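Local coordinates for enolase from the environmental genome shotgun sequencing of the Sargasso Sea (PDB 2QGY), which is of unknown function but belongs to the enolase superfamily and probably carries out magnesium-dependent chemistry on a carboxylate substrate, at residues 138-143 with 165-171; 181-185 with 216-220. All blocks are in the same frame, centred on the assembly; numbering follows the deposited sequence.

Following the chain from the N terminus, the strand 135-141 carries the first segment of contact 1, and helix 150-162 then brings the chain back to strand 168-170, where contact 1 closes a beta-alpha-beta unit. Contact 2 opens only afterwards, on helix 177-191, so the two lie in series and neither nests in nor crosses the other. Contact 2 closes at 216-220, on helix 207-217 and the 3-10 segment that follows, after strand 197-200 has been laid down. Contact 1 therefore joins neighbouring barrel strands and contact 2 joins successive helices outside them, with centres about 16 Å apart. They meet where the Phe183 ring packs on Ile170 and Tyr171.

Contact 1 of 2, residues 138-143 with 165-171; sequences IYATCW and YGGIKIY
Tyr165 lays one face of its ring over Ala140, whose CB stands 3.8 Å from the Tyr165 ring centroid in a CH-pi contact, while Ile138 CD1 packs on CD1 of the same ring. Gly166 N makes only a weak hydrogen bond to Ile138 O. From here the strands run parallel: Gly167 O accepts Ala140 N from above its carbonyl plane, and Ile168 CA lies 3.2 Å from Ala140 O in a CA-H...O contact. Ala140 O also takes Lys169 N at 2.7 Å, and Lys169 O receives Cys142 N with an N-H...O angle of 171°. Lys169 CB lies 3.5 Å from Tyr139 CE1, and the bend at chi3 (68°) in the otherwise extended side chain lets NZ reach Tyr139 OH at 2.9 Å. The same ammonium forms salt bridges with Glu226, a magnesium ligand, and Glu328, which is also hydrogen-bonded to Thr141 OG1. Beyond Ile170, a water links Tyr171 N to Cys142 O. Trp143 CD1 sits 3.5 Å above the centre of the Tyr171 ring, edge-to-face, and Thr141 CG2 meets that ring's edge. The arrangement is that of adjacent parallel strands in the TIM-type barrel of the enolase superfamily, with Tyr171 beside the magnesium site.

Contact 2 of 2, residues 181-185 with 216-220; sequences IQFVE and EVSSF
Ile181 lays CD1 against Glu216 CB and the backbone N of Val217, on helix 207-217, and CG2 against the Phe220 ring. The two segments belong to successive outer helices of the TIM-type barrel, 177-191 and 207-217, the latter running on into a 3-10 segment at 218-220. The branches of Ile181 divide the work: CD1 reaches Glu216 CB at 3.6 Å, across that side chain at about a right angle, whereas CG2, anti to the backbone N, rests 3.7 Å from Phe220 CE2. Glu216 meets Ile181 with CB alone; CG, anti to the carbonyl carbon (chi1 -55°), already leads off, and the carboxylate ends away from helix 177-191.

One helical turn on, Val184 enters between Val217 and Phe220. Its CG1 lies 3.8 Å from Val217 CG2 and 3.9 Å from Phe220 CB, so a single methyl touches both residues. Phe213, earlier on helix 207-217, packs against both Ile181 and Val184 and extends this apolar seam. In the 3-10 segment Phe220 N bonds Val217 O, and the first bond of the Phe220 side chain points toward helix 177-191, whose Arg188 NH2 is hydrogen-bonded to Phe220 O.

At the partly exposed margin, CB and CG of Glu185 lie against CE1 and CZ of Phe220, and the extended chain then leads away from the ring, where OE1 accepts a hydrogen bond from Gln182 NE2. Glu185 CG closes to 3.6 Å of Phe220 CE1, and Glu185 N lies over one face of the ring, offset toward its rim.

Contact 1 of 2, residues 138-143 with 165-171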
loop_
_atom_site.group_PDB
_atom_site.type_symbol
_atom_site.label_atom_id
_atom_site.label_comp_id
_atom_site.label_asym_id
_atom_site.label_seq_id
_atom_site.Cartn_x
_atom_site.Cartn_y
_atom_site.Cartn_z
ATOM N N ILE A 138 18.807 -18.420 -13.316
ATOM C CA ILE A 138 17.459 -18.532 -12.748
ATOM C C ILE A 138 17.351 -19.632 -11.706
ATOM O O ILE A 138 18.196 -20.516 -11.635
ATOM C CB ILE A 138 16.385 -18.770 -13.868
ATOM C CG1 ILE A 138 16.807 -19.896 -14.828
ATOM C CG2 ILE A 138 16.154 -17.499 -14.672
ATOM C CD1 ILE A 138 16.439 -21.285 -14.414
ATOM N N TYR A 139 16.294 -19.592 -10.897
ATOM C CA TYR A 139 15.959 -20.700 -10.036
ATOM C C TYR A 139 14.444 -20.900 -10.161
ATOM O O TYR A 139 13.724 -19.991 -10.596
ATOM C CB TYR A 139 16.367 -20.417 -8.573
ATOM C CG TYR A 139 15.463 -19.412 -7.869
ATOM C CD1 TYR A 139 14.341 -19.838 -7.153
ATOM C CD2 TYR A 139 15.717 -18.035 -7.949
ATOM C CE1 TYR A 139 13.463 -18.898 -6.521
ATOM C CE2 TYR A 139 14.879 -17.099 -7.325
ATOM C CZ TYR A 139 13.751 -17.536 -6.628
ATOM O OH TYR A 139 12.944 -16.622 -5.997
ATOM N N ALA A 140 13.982 -22.084 -9.792
ATOM C CA ALA A 140 12.589 -22.457 -9.925
ATOM C C ALA A 140 11.907 -22.552 -8.592
ATOM O O ALA A 140 12.416 -23.187 -7.641
ATOM C CB ALA A 140 12.465 -23.783 -10.669
ATOM N N THR A 141 10.723 -21.950 -8.520
ATOM C CA THR A 141 9.920 -22.000 -7.312
ATOM C C THR A 141 8.902 -23.117 -7.406
ATOM O O THR A 141 8.207 -23.248 -8.404
ATOM C CB THR A 141 9.214 -20.654 -7.063
ATOM O OG1 THR A 141 10.204 -19.674 -6.767
ATOM C CG2 THR A 141 8.240 -20.733 -5.911
ATOM N N CYS A 142 8.865 -23.947 -6.361
ATOM C CA CYS A 142 7.931 -25.081 -6.276
ATOM C C CYS A 142 6.817 -24.747 -5.291
ATOM O O CYS A 142 6.993 -24.847 -4.072
ATOM C CB CYS A 142 8.641 -26.325 -5.755
ATOM S SG CYS A 142 7.593 -27.744 -5.961
ATOM N N TRP A 143 5.678 -24.321 -5.814
ATOM C CA TRP A 143 4.576 -23.933 -4.979
ATOM C C TRP A 143 3.259 -24.246 -5.669
ATOM O O TRP A 143 3.129 -24.048 -6.878
ATOM C CB TRP A 143 4.650 -22.416 -4.722
ATOM C CG TRP A 143 3.588 -21.935 -3.786
ATOM C CD1 TRP A 143 3.660 -21.862 -2.410
ATOM C CD2 TRP A 143 2.286 -21.477 -4.143
ATOM N NE1 TRP A 143 2.473 -21.393 -1.899
ATOM C CE2 TRP A 143 1.621 -21.127 -2.945
ATOM C CE3 TRP A 143 1.622 -21.285 -5.373
ATOM C CZ2 TRP A 143 0.310 -20.626 -2.934
ATOM C CZ3 TRP A 143 0.321 -20.799 -5.355
ATOM C CH2 TRP A 143 -0.314 -20.467 -4.150
ATOM N N TYR A 165 17.807 -26.410 -13.430
ATOM C CA TYR A 165 17.710 -24.988 -13.040
ATOM C C TYR A 165 18.871 -24.567 -12.142
ATOM O O TYR A 165 19.599 -25.410 -11.627
ATOM C CB TYR A 165 16.408 -24.725 -12.291
ATOM C CG TYR A 165 15.164 -25.124 -13.033
ATOM C CD1 TYR A 165 14.853 -24.565 -14.259
ATOM C CD2 TYR A 165 14.292 -26.061 -12.497
ATOM C CE1 TYR A 165 13.702 -24.934 -14.946
ATOM C CE2 TYR A 165 13.132 -26.427 -13.162
ATOM C CZ TYR A 165 12.845 -25.855 -14.377
ATOM O OH TYR A 165 11.712 -26.219 -15.052
ATOM N N GLY A 166 19.028 -23.263 -11.936
ATOM C CA GLY A 166 20.109 -22.756 -11.090
ATOM C C GLY A 166 19.875 -22.979 -9.614
ATOM O O GLY A 166 20.759 -22.703 -8.799
ATOM N N GLY A 167 18.684 -23.474 -9.264
ATOM C CA GLY A 167 18.265 -23.605 -7.873
ATOM C C GLY A 167 16.807 -24.000 -7.786
ATOM O O GLY A 167 16.087 -23.910 -8.768
ATOM N N ILE A 168 16.380 -24.471 -6.623
ATOM C CA ILE A 168 14.957 -24.752 -6.390
ATOM C C ILE A 168 14.554 -24.093 -5.076
ATOM O O ILE A 168 15.267 -24.222 -4.059
ATOM C CB ILE A 168 14.660 -26.285 -6.343
ATOM C CG1 ILE A 168 14.842 -26.897 -7.738
ATOM C CG2 ILE A 168 13.222 -26.567 -5.850
ATOM C CD1 ILE A 168 14.832 -28.434 -7.767
ATOM N N LYS A 169 13.442 -23.353 -5.101
ATOM C CA LYS A 169 12.894 -22.778 -3.872
ATOM C C LYS A 169 11.673 -23.559 -3.384
ATOM O O LYS A 169 10.746 -23.794 -4.139
ATOM C CB LYS A 169 12.593 -21.274 -4.034
ATOM C CG LYS A 169 12.205 -20.636 -2.719
ATOM C CD LYS A 169 12.116 -19.111 -2.766
ATOM C CE LYS A 169 10.935 -18.614 -3.637
ATOM N NZ LYS A 169 10.991 -17.114 -3.861
ATOM N N ILE A 170 11.701 -24.008 -2.126
ATOM C CA ILE A 170 10.571 -24.708 -1.523
ATOM C C ILE A 170 9.975 -23.959 -0.330
ATOM O O ILE A 170 10.574 -22.988 0.179
ATOM C CB ILE A 170 10.987 -26.133 -1.070
ATOM C CG1 ILE A 170 12.139 -26.029 -0.066
ATOM C CG2 ILE A 170 11.410 -26.991 -2.299
ATOM C CD1 ILE A 170 12.426 -27.300 0.697
ATOM N N TYR A 171 8.797 -24.396 0.102
ATOM C CA TYR A 171 8.092 -23.800 1.223
ATOM C C TYR A 171 7.962 -24.865 2.315
ATOM O O TYR A 171 6.991 -25.627 2.331
ATOM C CB TYR A 171 6.709 -23.293 0.786
ATOM C CG TYR A 171 6.748 -22.076 -0.129
ATOM C CD1 TYR A 171 6.307 -20.827 0.318
ATOM C CD2 TYR A 171 7.201 -22.190 -1.431
ATOM C CE1 TYR A 171 6.343 -19.693 -0.546
ATOM C CE2 TYR A 171 7.247 -21.073 -2.282
ATOM C CZ TYR A 171 6.829 -19.842 -1.813
ATOM O OH TYR A 171 6.855 -18.748 -2.675
HETATM O O HOH W 1 7.583 -26.219 -1.668
#

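Contact 2 of 2, residues 181-185 with 216-220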
loop_
_atom_site.group_PDB
_atom_site.type_symbol
_atom_site.label_atom_id
_atom_site.label_comp_id
_atom_site.label_asym_id
_atom_site.label_seq_id
_atom_site.Cartn_x
_atom_site.Cartn_y
_atom_site.Cartn_z
ATOM N N ILE A 181 11.361 -30.473 8.728
ATOM C CA ILE A 181 12.755 -30.893 8.552
ATOM C C ILE A 181 12.888 -32.137 7.658
ATOM O O ILE A 181 13.748 -32.171 6.766
ATOM C CB ILE A 181 13.473 -31.071 9.937
ATOM C CG1 ILE A 181 13.570 -29.734 10.672
ATOM C CG2 ILE A 181 14.856 -31.696 9.773
ATOM C CD1 ILE A 181 14.520 -28.687 10.007
ATOM N N GLN A 182 12.034 -33.143 7.895
ATOM C CA GLN A 182 11.945 -34.334 7.043
ATOM C C GLN A 182 11.793 -33.966 5.584
ATOM O O GLN A 182 12.451 -34.538 4.707
ATOM C CB GLN A 182 10.767 -35.231 7.450
ATOM C CG GLN A 182 11.172 -36.407 8.315
ATOM C CD GLN A 182 12.508 -37.007 7.895
ATOM O OE1 GLN A 182 12.635 -37.581 6.804
ATOM N NE2 GLN A 182 13.522 -36.856 8.755
ATOM N N PHE A 183 10.921 -32.997 5.339
ATOM C CA PHE A 183 10.720 -32.471 4.008
ATOM C C PHE A 183 12.007 -31.891 3.420
ATOM O O PHE A 183 12.357 -32.221 2.290
ATOM C CB PHE A 183 9.585 -31.447 4.008
ATOM C CG PHE A 183 9.286 -30.885 2.654
ATOM C CD1 PHE A 183 9.168 -31.723 1.543
ATOM C CD2 PHE A 183 9.147 -29.512 2.474
ATOM C CE1 PHE A 183 8.902 -31.208 0.275
ATOM C CE2 PHE A 183 8.878 -28.985 1.217
ATOM C CZ PHE A 183 8.763 -29.826 0.109
ATOM N N VAL A 184 12.723 -31.060 4.180
ATOM C CA VAL A 184 13.980 -30.481 3.677
ATOM C C VAL A 184 15.004 -31.588 3.410
ATOM O O VAL A 184 15.713 -31.563 2.401
ATOM C CB VAL A 184 14.570 -29.380 4.619
ATOM C CG1 VAL A 184 15.829 -28.804 4.038
ATOM C CG2 VAL A 184 13.562 -28.248 4.857
ATOM N N GLU A 185 15.063 -32.569 4.308
ATOM C CA GLU A 185 16.015 -33.675 4.180
ATOM C C GLU A 185 15.802 -34.479 2.905
ATOM O O GLU A 185 16.748 -34.692 2.132
ATOM C CB GLU A 185 15.958 -34.587 5.402
ATOM C CG GLU A 185 17.098 -35.607 5.437
ATOM C CD GLU A 185 17.047 -36.506 6.649
ATOM O OE1 GLU A 185 16.182 -36.296 7.528
ATOM O OE2 GLU A 185 17.885 -37.434 6.726
ATOM N N GLU A 216 17.511 -26.142 13.298
ATOM C CA GLU A 216 17.609 -27.516 12.806
ATOM C C GLU A 216 17.918 -27.611 11.309
ATOM O O GLU A 216 18.397 -28.645 10.833
ATOM C CB GLU A 216 16.327 -28.289 13.134
ATOM C CG GLU A 216 15.965 -28.284 14.620
ATOM C CD GLU A 216 16.988 -29.011 15.483
ATOM O OE1 GLU A 216 17.568 -30.008 14.989
ATOM O OE2 GLU A 216 17.213 -28.580 16.649
ATOM N N VAL A 217 17.631 -26.555 10.553
ATOM C CA VAL A 217 17.743 -26.654 9.093
ATOM C C VAL A 217 19.130 -26.300 8.578
ATOM O O VAL A 217 19.460 -26.619 7.432
ATOM C CB VAL A 217 16.641 -25.827 8.348
ATOM C CG1 VAL A 217 17.055 -24.353 8.236
ATOM C CG2 VAL A 217 16.369 -26.432 6.976
ATOM N N SER A 218 19.959 -25.684 9.430
ATOM C CA SER A 218 21.242 -25.145 8.966
ATOM C C SER A 218 22.161 -26.220 8.363
ATOM O O SER A 218 22.963 -25.923 7.470
ATOM C CB SER A 218 21.962 -24.319 10.055
ATOM O OG SER A 218 21.982 -24.974 11.320
ATOM N N SER A 219 22.042 -27.463 8.830
ATOM C CA SER A 219 22.915 -28.541 8.329
ATOM C C SER A 219 22.622 -28.960 6.888
ATOM O O SER A 219 23.468 -29.590 6.241
ATOM C CB SER A 219 22.894 -29.770 9.254
ATOM O OG SER A 219 21.574 -30.156 9.594
ATOM N N PHE A 220 21.440 -28.591 6.383
ATOM C CA PHE A 220 21.083 -28.868 5.003
ATOM C C PHE A 220 21.568 -27.762 4.049
ATOM O O PHE A 220 21.254 -27.782 2.861
ATOM C CB PHE A 220 19.577 -29.103 4.872
ATOM C CG PHE A 220 19.077 -30.222 5.727
ATOM C CD1 PHE A 220 19.370 -31.543 5.400
ATOM C CD2 PHE A 220 18.338 -29.960 6.872
ATOM C CE1 PHE A 220 18.942 -32.584 6.213
ATOM C CE2 PHE A 220 17.879 -31.007 7.682
ATOM C CZ PHE A 220 18.187 -32.319 7.345
#